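PDB 3GYC: putative glycoside hydrolase from Parabacteroides distasonis ATCC 8503, which probably hydrolyses glycosidic bonds in carbohydrates, as a TIM-barrel enzyme of the cellulase-like family whose substrate is not established. Local coordinates for residues T333-G338 with R371-D376; T337-G342 with E377-N382. All coordinates share one frame; numbering follows the deposited sequence.

Both contacts start from the same turn of chain, the one that leads from helix 321-337 into strand 340-343, and they share Thr-337 and Gly-338. Their centres are about 8 Å apart, on the same side of the chain's centre. Contact 1 sets the end of that helix and Gly-338 against the loop after helix 360-371; contact 2 sets the following residues against helix 377-380. The partner segments are consecutive, so residues 373-379 pass along the turn that leads into the last barrel strand. The contacts touch at several points, among them Leu-375 CD2 on Trp-340 O (3.4 Å) and Asp-376 CB on Met-339 SE (3.5 Å). The C-terminal chain thus packs against the start of strand 340-343.

Contact 1 (T333-G338 with R371-D376); sequences TAARTG and RSSPLD
Gly-338 and Asp-376 are joined by the backbone hydrogen bond of this contact: Asp-376 N gives its hydrogen to Gly-338 O at 2.8 Å. The N-H...O angle is 159°, with the donor tilted 31° from the carbonyl plane. Two CA-H...O contacts lie beside it, on the Pro-374 and Leu-375 side: Gly-338 CA to Pro-374 O and Leu-375 CA to Gly-338 O, each 3.5 Å. Gly-338 leaves the helix with positive phi, and with no side chain in the way the loop lies directly on its backbone.

Side-chain packing is slight and falls largely on backbone. The methyl CB of Ala-335 meets Ser-373 OG at 3.4 Å, while that hydroxyl is hydrogen-bonded to Ile-369 O in the preceding helix. Leu-375 brings CD2 to 3.8 Å from Gly-338 O, and Asp-376 CB lies 3.4 Å from the same oxygen.

The carboxylate of Asp-376, its CG anti to the backbone N (chi1 -168°), serves partners beyond the contact: OD1 forms a salt bridge with Arg-295, and OD2 is hydrogen-bonded to Ser-378 OG. Asp-376 is also the N-cap of helix 377-380, its side chain capping a backbone N there. Within segment 333-338, Ala-334 O accepts from both Thr-337 N and Thr-337 OG1, the latter at 2.8 Å. Helix 276-297 flanks Thr-333 and Thr-337, strand 340-343 meets Ala-334 and Leu-375, and the loop bridges helices 360-371 and 377-380.

Contact 2 (T337-G342 with E377-N382); sequences TGMWVG and ESLTKN
At the N-terminal end of the last strand of the beta/alpha barrel, a small apolar cluster joins Met-339 and Val-341 to Leu-379 of the short helix 377-380. Met-339 is a selenomethionine whose chain bends at both chi2 (-55°) and chi3 (-41°), folding its terminal methyl back toward the helix. That methyl, CE, lies 3.5 Å from Leu-379 CD2 and 3.8 Å from Leu-379 CG, the two side chains crossing at a slant. The other branch of the leucine reaches different neighbours: CD1 packs 4.0 Å from Val-341 CG1 and 3.8 Å from the backbone atom Met-339 O, with the carbonyl oxygen of Gly-338 also close by.

No hydrogen bond crosses between the segments. The selenium approaches a polar atom, Met-339 SE lying 3.5 Å from Ser-378 OG, but that hydroxyl is hydrogen-bonded to Asp-376 OD2 just ahead of the helix. On the strand side, Met-339 N donates almost straight to Thr-337 OG1 (3.2 Å, 170°), closing an ST turn that bridges helix end and strand start.

Around the cluster, Val-341 also touches Leu-389 and Leu-390 of helix 384-390, and Met-339 lies on Arg-295. Backbone bonds from Val-341 to Arg-17 and Leu-301 set its strand between strands 17-23 and 301-303, as expected of the eighth strand in a TIM barrel, where it closes the ring beside the first.

Contact 1 (T333-G338 with R371-D376)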
loop_
_atom_site.group_PDB
_atom_site.type_symbol
_atom_site.label_atom_id
_atom_site.label_comp_id
_atom_site.label_asym_id
_atom_site.label_seq_id
_atom_site.Cartn_x
_atom_site.Cartn_y
_atom_site.Cartn_z
ATOM N N THR A 333 -8.005 16.053 3.786
ATOM C CA THR A 333 -8.378 15.794 5.190
ATOM C C THR A 333 -7.227 15.148 5.962
ATOM O O THR A 333 -6.859 15.596 7.079
ATOM C CB THR A 333 -9.648 14.872 5.296
ATOM O OG1 THR A 333 -10.736 15.436 4.549
ATOM C CG2 THR A 333 -10.080 14.681 6.752
ATOM N N ALA A 334 -6.630 14.123 5.350
ATOM C CA ALA A 334 -5.493 13.423 5.973
ATOM C C ALA A 334 -4.292 14.370 6.139
ATOM O O ALA A 334 -3.699 14.459 7.220
ATOM C CB ALA A 334 -5.093 12.229 5.171
ATOM N N ALA A 335 -3.962 15.081 5.073
ATOM C CA ALA A 335 -2.818 15.967 5.070
ATOM C C ALA A 335 -2.928 17.047 6.161
ATOM O O ALA A 335 -1.943 17.399 6.801
ATOM C CB ALA A 335 -2.642 16.614 3.695
ATOM N N ARG A 336 -4.130 17.530 6.414
ATOM C CA ARG A 336 -4.304 18.609 7.356
ATOM C C ARG A 336 -4.102 18.184 8.829
ATOM O O ARG A 336 -3.777 19.009 9.665
ATOM C CB ARG A 336 -5.673 19.265 7.123
ATOM C CG ARG A 336 -5.769 20.636 7.699
ATOM C CD ARG A 336 -7.098 21.327 7.413
ATOM N NE ARG A 336 -7.239 21.899 6.068
ATOM C CZ ARG A 336 -8.069 21.443 5.145
ATOM N NH1 ARG A 336 -8.824 20.402 5.413
ATOM N NH2 ARG A 336 -8.163 22.047 3.972
ATOM N N THR A 337 -4.269 16.905 9.146
ATOM C CA THR A 337 -4.103 16.435 10.536
ATOM C C THR A 337 -2.685 16.496 11.101
ATOM O O THR A 337 -2.512 16.531 12.310
ATOM C CB THR A 337 -4.512 14.973 10.703
ATOM O OG1 THR A 337 -3.557 14.145 10.025
ATOM C CG2 THR A 337 -5.947 14.765 10.182
ATOM N N GLY A 338 -1.688 16.474 10.227
ATOM C CA GLY A 338 -0.282 16.493 10.645
ATOM C C GLY A 338 0.290 15.136 11.027
ATOM O O GLY A 338 1.475 15.025 11.320
ATOM N N ARG A 371 2.888 17.743 0.149
ATOM C CA ARG A 371 4.300 18.024 0.400
ATOM C C ARG A 371 4.599 19.321 1.176
ATOM O O ARG A 371 5.705 19.506 1.656
ATOM C CB ARG A 371 5.072 17.948 -0.910
ATOM C CG ARG A 371 5.050 16.513 -1.457
ATOM C CD ARG A 371 5.555 16.445 -2.869
ATOM N NE ARG A 371 6.897 16.984 -2.981
ATOM C CZ ARG A 371 7.637 16.932 -4.085
ATOM N NH1 ARG A 371 7.185 16.352 -5.203
ATOM N NH2 ARG A 371 8.856 17.442 -4.063
ATOM N N SER A 372 3.605 20.170 1.331
ATOM C CA SER A 372 3.751 21.400 2.100
ATOM C C SER A 372 2.946 21.307 3.410
ATOM O O SER A 372 2.828 22.286 4.103
ATOM C CB SER A 372 3.285 22.594 1.278
ATOM O OG SER A 372 1.897 22.493 1.071
ATOM N N SER A 373 2.385 20.147 3.744
ATOM C CA SER A 373 1.683 20.016 5.015
ATOM C C SER A 373 2.688 19.853 6.178
ATOM O O SER A 373 3.588 19.043 6.112
ATOM C CB SER A 373 0.694 18.861 4.978
ATOM O OG SER A 373 -0.331 19.122 4.033
ATOM N N PRO A 374 2.574 20.691 7.222
ATOM C CA PRO A 374 3.439 20.514 8.394
ATOM C C PRO A 374 3.095 19.256 9.191
ATOM O O PRO A 374 1.931 18.871 9.256
ATOM C CB PRO A 374 3.127 21.751 9.235
ATOM C CG PRO A 374 1.818 22.193 8.806
ATOM C CD PRO A 374 1.647 21.819 7.387
ATOM N N LEU A 375 4.100 18.636 9.795
ATOM C CA LEU A 375 3.941 17.436 10.633
ATOM C C LEU A 375 3.634 17.799 12.087
ATOM O O LEU A 375 4.103 18.813 12.583
ATOM C CB LEU A 375 5.226 16.595 10.589
ATOM C CG LEU A 375 5.541 15.933 9.238
ATOM C CD1 LEU A 375 6.888 15.212 9.308
ATOM C CD2 LEU A 375 4.438 14.996 8.903
ATOM N N ASP A 376 2.879 16.943 12.769
ATOM C CA ASP A 376 2.504 17.159 14.178
ATOM C C ASP A 376 3.748 17.078 15.080
ATOM O O ASP A 376 4.687 16.332 14.804
ATOM C CB ASP A 376 1.444 16.126 14.559
ATOM C CG ASP A 376 0.768 16.407 15.880
ATOM O OD1 ASP A 376 -0.376 16.886 15.866
ATOM O OD2 ASP A 376 1.383 16.181 16.934
#

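Contact 2 (T337-G342 with E377-N382)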
loop_
_atom_site.group_PDB
_atom_site.type_symbol
_atom_site.label_atom_id
_atom_site.label_comp_id
_atom_site.label_asym_id
_atom_site.label_seq_id
_atom_site.Cartn_x
_atom_site.Cartn_y
_atom_site.Cartn_z
ATOM N N THR A 337 -4.269 16.905 9.146
ATOM C CA THR A 337 -4.103 16.435 10.536
ATOM C C THR A 337 -2.685 16.496 11.101
ATOM O O THR A 337 -2.512 16.531 12.310
ATOM C CB THR A 337 -4.512 14.973 10.703
ATOM O OG1 THR A 337 -3.557 14.145 10.025
ATOM C CG2 THR A 337 -5.947 14.765 10.182
ATOM N N GLY A 338 -1.688 16.474 10.227
ATOM C CA GLY A 338 -0.282 16.493 10.645
ATOM C C GLY A 338 0.290 15.136 11.027
ATOM O O GLY A 338 1.475 15.025 11.320
HETATM N N MSE A 339 -0.532 14.090 11.021
HETATM C CA MSE A 339 -0.047 12.760 11.403
HETATM C C MSE A 339 0.483 11.928 10.244
HETATM O O MSE A 339 1.127 10.918 10.485
HETATM C CB MSE A 339 -1.143 12.004 12.146
HETATM C CG MSE A 339 -1.557 12.690 13.456
HETATM SE SE MSE A 339 -0.175 13.034 14.694
HETATM C CE MSE A 339 0.791 11.340 14.483
ATOM N N TRP A 340 0.217 12.322 9.003
ATOM C CA TRP A 340 0.671 11.530 7.869
ATOM C C TRP A 340 2.020 12.001 7.333
ATOM O O TRP A 340 2.217 13.180 7.118
ATOM C CB TRP A 340 -0.378 11.543 6.749
ATOM C CG TRP A 340 -1.417 10.429 6.794
ATOM C CD1 TRP A 340 -1.364 9.292 6.077
ATOM C CD2 TRP A 340 -2.652 10.388 7.522
ATOM N NE1 TRP A 340 -2.440 8.513 6.327
ATOM C CE2 TRP A 340 -3.265 9.161 7.207
ATOM C CE3 TRP A 340 -3.293 11.256 8.420
ATOM C CZ2 TRP A 340 -4.475 8.774 7.745
ATOM C CZ3 TRP A 340 -4.510 10.874 8.948
ATOM C CH2 TRP A 340 -5.085 9.638 8.621
ATOM N N VAL A 341 2.953 11.074 7.169
ATOM C CA VAL A 341 4.273 11.355 6.592
ATOM C C VAL A 341 4.342 10.913 5.127
ATOM O O VAL A 341 5.234 11.319 4.388
ATOM C CB VAL A 341 5.423 10.671 7.424
ATOM C CG1 VAL A 341 5.464 11.247 8.857
ATOM C CG2 VAL A 341 5.249 9.174 7.463
ATOM N N GLY A 342 3.383 10.086 4.727
ATOM C CA GLY A 342 3.232 9.599 3.369
ATOM C C GLY A 342 1.747 9.544 3.031
ATOM O O GLY A 342 0.991 8.800 3.656
ATOM N N GLU A 377 3.769 17.871 16.149
ATOM C CA GLU A 377 4.903 17.869 17.088
ATOM C C GLU A 377 5.020 16.544 17.836
ATOM O O GLU A 377 6.083 16.210 18.339
ATOM C CB GLU A 377 4.901 19.100 18.041
ATOM C CG GLU A 377 4.092 19.029 19.351
ATOM C CD GLU A 377 4.317 20.295 20.245
ATOM O OE1 GLU A 377 3.742 21.354 19.926
ATOM O OE2 GLU A 377 5.059 20.256 21.279
ATOM N N SER A 378 3.949 15.764 17.890
ATOM C CA SER A 378 4.041 14.429 18.472
ATOM C C SER A 378 5.028 13.546 17.683
ATOM O O SER A 378 5.524 12.559 18.212
ATOM C CB SER A 378 2.691 13.764 18.510
ATOM O OG SER A 378 2.191 13.559 17.199
ATOM N N LEU A 379 5.283 13.910 16.425
ATOM C CA LEU A 379 6.243 13.186 15.566
ATOM C C LEU A 379 7.607 13.852 15.473
ATOM O O LEU A 379 8.624 13.175 15.403
ATOM C CB LEU A 379 5.708 13.052 14.139
ATOM C CG LEU A 379 4.362 12.362 13.934
ATOM C CD1 LEU A 379 4.086 12.301 12.436
ATOM C CD2 LEU A 379 4.319 10.979 14.579
ATOM N N THR A 380 7.636 15.173 15.458
ATOM C CA THR A 380 8.896 15.893 15.220
ATOM C C THR A 380 9.676 16.222 16.493
ATOM O O THR A 380 10.866 16.520 16.429
ATOM C CB THR A 380 8.615 17.169 14.453
ATOM O OG1 THR A 380 7.703 17.955 15.219
ATOM C CG2 THR A 380 7.971 16.850 13.101
ATOM N N LYS A 381 9.034 16.190 17.652
ATOM C CA LYS A 381 9.762 16.477 18.894
ATOM C C LYS A 381 9.694 15.321 19.894
ATOM O O LYS A 381 8.620 14.762 20.149
ATOM C CB LYS A 381 9.268 17.787 19.499
ATOM C CG LYS A 381 9.532 18.978 18.581
ATOM N N ASN A 382 10.859 14.963 20.433
ATOM C CA ASN A 382 11.012 13.887 21.403
ATOM C C ASN A 382 10.303 12.633 20.952
ATOM O O ASN A 382 9.387 12.140 21.632
ATOM C CB ASN A 382 10.461 14.316 22.755
ATOM C CG ASN A 382 11.092 15.578 23.240
ATOM O OD1 ASN A 382 12.308 15.753 23.156
ATOM N ND2 ASN A 382 10.267 16.477 23.753
#